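Local structure of arginyl-trna synthetase (Thermus thermophilus, 1IQ0) at residues T349-D354 with A380-Y385; V105-T110 with A131-L136. The protein probably catalyses the ATP-dependent attachment of L-arginine to tRNA(Arg), releasing AMP and diphosphate. One frame throughout, in Å; residues are numbered along the deposited sequence.

How the interactions relate
Following the chain from the N terminus, the first of these segments is strand 104-108; the chain then passes through the HIGH region, which runs into helix 120-138. Interaction 2 closes that loop by laying the helix on the strand. The chain reaches strand 348-354 much later, makes a mainly helical excursion and returns alongside as strand 380-390, and interaction 1 closes this second loop. The two loops follow one another in series, neither nested nor crossed. They meet in the catalytic sheet, where 104-108 and 348-354 are neighbours: I350 N lies 2.9 Å from L106 O and I350 O 2.8 Å from E108 N, both probable hydrogen bonds. Helix 120-138 reaches across to I350 and L383 too.

Interaction 1: T349-D354 with A380-Y385; sequences TINVVD and AHHLAY
T349-D354 and A380-Y385 are neighbouring parallel strands of the Rossmann-type sheet of the class I catalytic domain, joined by a mainly helical crossover and paired residue for residue from T349 with A380. Five backbone hydrogen bonds join them. H381 N and L383 N donate to T349 O and N351 O, each at 2.8 Å, and Y385 N donates to V353 O, Y385 bonding on to V355; in return N351 N and V353 N donate to H381 O and L383 O. A water lies 2.6 Å from T349 OG1 and donates to H381 O at 2.9 Å. H381 O thus accepts two bonds, while T349 OG1 also bonds Q309.

Among the side chains, N351 CB reaches H382 CD2 at 3.6 Å, amide and imidazole planes 29° apart, and V353 CG2 lies over a face of that ring. On the other face of the sheet I350 CG1 meets the edge of the H381 ring, and I350 CG2 touches L383 CB, next to L136 and L128 of helix 120-138.

At D354 and Y385 the side chains diverge, and a CH-pi contact joins them. With CG set between backbone N and carbonyl carbon (chi1 58°), the Y385 ring comes under D354 CA, 3.8 Å from the ring centroid, and V352 CG1 touches Y385 CE2 at 3.9 Å. Y385 OH is hydrogen-bonded to N125 OD1. Main-chain bonds therefore register the strands, whereas Y385, through N125 and L128, ties the D354 end to helix 120-138, whose first residues belong to the HIGH region.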
# COMPACT_ATOMS: atom_id res chain seq x y z
N THR A 349 -8.34 2.24 10.52
CA THR A 349 -7.38 1.16 10.52
C THR A 349 -7.45 0.47 9.18
O THR A 349 -8.51 0.44 8.53
CB THR A 349 -7.68 0.11 11.61
OG1 THR A 349 -9.00 -0.40 11.45
CG2 THR A 349 -7.53 0.73 12.99
N ILE A 350 -6.32 -0.08 8.76
CA ILE A 350 -6.24 -0.80 7.51
C ILE A 350 -5.47 -2.09 7.74
O ILE A 350 -4.31 -2.07 8.14
CB ILE A 350 -5.54 0.03 6.42
CG1 ILE A 350 -6.36 1.29 6.11
CG2 ILE A 350 -5.35 -0.81 5.16
CD1 ILE A 350 -5.64 2.29 5.19
N ASN A 351 -6.13 -3.21 7.50
CA ASN A 351 -5.49 -4.51 7.67
C ASN A 351 -5.23 -5.09 6.28
O ASN A 351 -6.16 -5.30 5.51
CB ASN A 351 -6.39 -5.46 8.46
CG ASN A 351 -6.46 -5.13 9.95
OD1 ASN A 351 -7.20 -5.76 10.70
ND2 ASN A 351 -5.68 -4.14 10.37
N VAL A 352 -3.96 -5.33 5.97
CA VAL A 352 -3.59 -5.91 4.69
C VAL A 352 -3.64 -7.42 4.90
O VAL A 352 -2.85 -7.98 5.66
CB VAL A 352 -2.18 -5.48 4.26
CG1 VAL A 352 -1.86 -6.04 2.87
CG2 VAL A 352 -2.09 -3.95 4.25
N VAL A 353 -4.57 -8.09 4.22
CA VAL A 353 -4.72 -9.52 4.41
C VAL A 353 -4.96 -10.38 3.18
O VAL A 353 -5.57 -9.95 2.20
CB VAL A 353 -5.87 -9.82 5.39
CG1 VAL A 353 -5.54 -9.29 6.77
CG2 VAL A 353 -7.15 -9.17 4.88
N ASP A 354 -4.48 -11.61 3.26
CA ASP A 354 -4.65 -12.61 2.22
C ASP A 354 -6.16 -12.82 2.11
O ASP A 354 -6.84 -12.93 3.12
CB ASP A 354 -3.95 -13.91 2.66
CG ASP A 354 -4.29 -15.10 1.78
OD1 ASP A 354 -3.76 -16.20 2.06
OD2 ASP A 354 -5.06 -14.94 0.82
N ALA A 380 -12.92 0.85 9.70
CA ALA A 380 -12.09 -0.33 9.86
C ALA A 380 -11.99 -0.99 8.49
O ALA A 380 -12.86 -1.76 8.10
CB ALA A 380 -12.72 -1.28 10.87
N HIS A 381 -10.92 -0.68 7.76
CA HIS A 381 -10.77 -1.23 6.42
C HIS A 381 -9.90 -2.46 6.29
O HIS A 381 -9.04 -2.75 7.12
CB HIS A 381 -10.22 -0.15 5.49
CG HIS A 381 -10.93 1.16 5.59
ND1 HIS A 381 -10.37 2.27 6.17
CD2 HIS A 381 -12.17 1.53 5.17
CE1 HIS A 381 -11.23 3.28 6.11
NE2 HIS A 381 -12.33 2.85 5.51
N HIS A 382 -10.14 -3.18 5.20
CA HIS A 382 -9.40 -4.38 4.86
C HIS A 382 -8.87 -4.20 3.44
O HIS A 382 -9.56 -3.68 2.56
CB HIS A 382 -10.31 -5.62 4.89
CG HIS A 382 -10.30 -6.35 6.19
ND1 HIS A 382 -10.94 -7.56 6.37
CD2 HIS A 382 -9.72 -6.06 7.38
CE1 HIS A 382 -10.76 -7.98 7.61
NE2 HIS A 382 -10.02 -7.09 8.24
N LEU A 383 -7.63 -4.62 3.23
CA LEU A 383 -7.04 -4.55 1.91
C LEU A 383 -6.68 -6.01 1.64
O LEU A 383 -5.62 -6.50 2.06
CB LEU A 383 -5.79 -3.66 1.93
CG LEU A 383 -5.16 -3.30 0.58
CD1 LEU A 383 -6.24 -2.87 -0.40
CD2 LEU A 383 -4.12 -2.20 0.76
N ALA A 384 -7.59 -6.72 0.97
CA ALA A 384 -7.39 -8.13 0.66
C ALA A 384 -6.69 -8.29 -0.69
O ALA A 384 -6.99 -7.57 -1.64
CB ALA A 384 -8.73 -8.85 0.65
N TYR A 385 -5.78 -9.25 -0.77
CA TYR A 385 -5.05 -9.47 -2.00
C TYR A 385 -5.05 -10.93 -2.44
O TYR A 385 -5.17 -11.83 -1.61
CB TYR A 385 -3.61 -8.98 -1.83
CG TYR A 385 -2.89 -9.66 -0.69
CD1 TYR A 385 -2.25 -10.89 -0.88
CD2 TYR A 385 -2.88 -9.09 0.59
CE1 TYR A 385 -1.60 -11.52 0.18
CE2 TYR A 385 -2.23 -9.72 1.65
CZ TYR A 385 -1.59 -10.93 1.44
OH TYR A 385 -0.93 -11.54 2.47
O HOH W 1 -9.13 -2.54 10.00

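Interaction 2: V105-T110 with A131-L136; sequences VLVEHT and AIARIL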
# COMPACT_ATOMS: atom_id res chain seq x y z
N VAL A 105 -3.98 6.95 11.25
CA VAL A 105 -4.49 5.93 10.34
C VAL A 105 -3.49 4.80 10.63
O VAL A 105 -2.31 4.92 10.33
CB VAL A 105 -4.38 6.36 8.86
CG1 VAL A 105 -4.74 5.18 7.97
CG2 VAL A 105 -5.34 7.52 8.58
N LEU A 106 -3.96 3.73 11.25
CA LEU A 106 -3.09 2.62 11.61
C LEU A 106 -3.11 1.52 10.56
O LEU A 106 -4.14 0.88 10.33
CB LEU A 106 -3.52 2.06 12.96
CG LEU A 106 -2.60 1.03 13.62
CD1 LEU A 106 -1.22 1.65 13.88
CD2 LEU A 106 -3.22 0.57 14.92
N VAL A 107 -1.97 1.31 9.93
CA VAL A 107 -1.85 0.29 8.91
C VAL A 107 -1.15 -0.95 9.45
O VAL A 107 -0.03 -0.86 9.95
CB VAL A 107 -1.05 0.80 7.68
CG1 VAL A 107 -0.97 -0.29 6.62
CG2 VAL A 107 -1.72 2.05 7.12
N GLU A 108 -1.82 -2.10 9.38
CA GLU A 108 -1.19 -3.34 9.82
C GLU A 108 -0.90 -4.21 8.61
O GLU A 108 -1.78 -4.48 7.80
CB GLU A 108 -2.09 -4.13 10.78
CG GLU A 108 -1.46 -5.50 11.12
CD GLU A 108 -2.36 -6.42 11.94
OE1 GLU A 108 -2.38 -7.63 11.65
OE2 GLU A 108 -3.04 -5.94 12.87
N HIS A 109 0.35 -4.63 8.48
CA HIS A 109 0.73 -5.49 7.38
C HIS A 109 1.90 -6.37 7.80
O HIS A 109 2.48 -6.16 8.87
CB HIS A 109 1.03 -4.67 6.11
CG HIS A 109 2.24 -3.80 6.20
ND1 HIS A 109 3.52 -4.31 6.27
CD2 HIS A 109 2.38 -2.45 6.10
CE1 HIS A 109 4.39 -3.32 6.20
NE2 HIS A 109 3.73 -2.18 6.10
N THR A 110 2.23 -7.34 6.95
CA THR A 110 3.29 -8.32 7.20
C THR A 110 2.68 -9.28 8.23
O THR A 110 1.93 -10.18 7.85
CB THR A 110 4.58 -7.65 7.75
OG1 THR A 110 4.97 -6.58 6.87
CG2 THR A 110 5.73 -8.67 7.81
N ALA A 131 3.43 0.38 0.64
CA ALA A 131 3.08 1.36 -0.38
C ALA A 131 1.89 2.22 0.04
O ALA A 131 1.95 3.45 -0.05
CB ALA A 131 2.80 0.67 -1.71
N ILE A 132 0.81 1.60 0.50
CA ILE A 132 -0.35 2.39 0.90
C ILE A 132 -0.01 3.25 2.11
O ILE A 132 -0.54 4.35 2.25
CB ILE A 132 -1.61 1.52 1.18
CG1 ILE A 132 -2.85 2.41 1.24
CG2 ILE A 132 -1.47 0.77 2.49
CD1 ILE A 132 -3.05 3.27 0.01
N ALA A 133 0.88 2.77 2.98
CA ALA A 133 1.28 3.54 4.15
C ALA A 133 2.03 4.80 3.70
O ALA A 133 1.78 5.89 4.21
CB ALA A 133 2.19 2.71 5.07
N ARG A 134 2.96 4.63 2.76
CA ARG A 134 3.74 5.75 2.23
C ARG A 134 2.85 6.75 1.50
O ARG A 134 2.97 7.96 1.68
CB ARG A 134 4.81 5.24 1.25
CG ARG A 134 5.94 4.43 1.87
CD ARG A 134 6.82 3.86 0.79
NE ARG A 134 7.96 3.12 1.32
CZ ARG A 134 9.11 3.67 1.71
NH1 ARG A 134 9.29 4.98 1.62
NH2 ARG A 134 10.09 2.90 2.17
N ILE A 135 1.96 6.24 0.66
CA ILE A 135 1.04 7.07 -0.11
C ILE A 135 0.14 7.90 0.80
O ILE A 135 -0.01 9.11 0.58
CB ILE A 135 0.20 6.18 -1.06
CG1 ILE A 135 1.11 5.62 -2.16
CG2 ILE A 135 -0.97 6.97 -1.64
CD1 ILE A 135 0.43 4.60 -3.08
N LEU A 136 -0.44 7.27 1.82
CA LEU A 136 -1.30 7.99 2.76
C LEU A 136 -0.57 9.11 3.49
O LEU A 136 -1.12 10.19 3.68
CB LEU A 136 -1.90 7.02 3.79
CG LEU A 136 -3.04 6.18 3.24
CD1 LEU A 136 -3.27 4.97 4.15
CD2 LEU A 136 -4.31 7.05 3.12
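Just past V107, which packs on I132 and A133, the flat group is the imidazole of H109. T110 OG1 sits at its edge, in the ring plane, hydrogen-bonded to H109 ND1 at 2.8 Å; either atom could be the donor. T110 OG1 also bonds the hydroxyl of Y234, whose own ring meets H109 at about 55°, so the imidazole is held both at its rim and by a tilted aromatic neighbour. The carboxylate of E108 points to the other side of the sheet, where it forms a salt bridge with K312.

Strand 105-108 and helix 131-136 run nearly antiparallel, at 163°, with axes 9.4 Å apart at closest. This is the first strand and helix of the beta-alpha-beta unit 104-108, 120-138, 141-149 in the Rossmann-type catalytic domain of a class I synthetase, and the HIGH region, V112 to H122, spans much of the connection and the first residues of the helix.

No hydrogen bond crosses here; the interface is aliphatic and wholly buried. V107 spreads its two methyls over the helix: CG1, anti to the backbone N (chi1 -179°), meets I132 CG2 at 4.3 Å, while V107 CG2 lies 4.5 Å from A133 CB and 4.4 Å from L136 CD1. The small A133 faces the strand directly and also touches V145 of strand 141-149. One turn on, L136 crosses V105 at about a right angle, its CD1 methyl 4.1 Å from V105 CG1. I350 of strand 348-354 touches both V105 and L136, while P525 of helix 525-544 packs on I132.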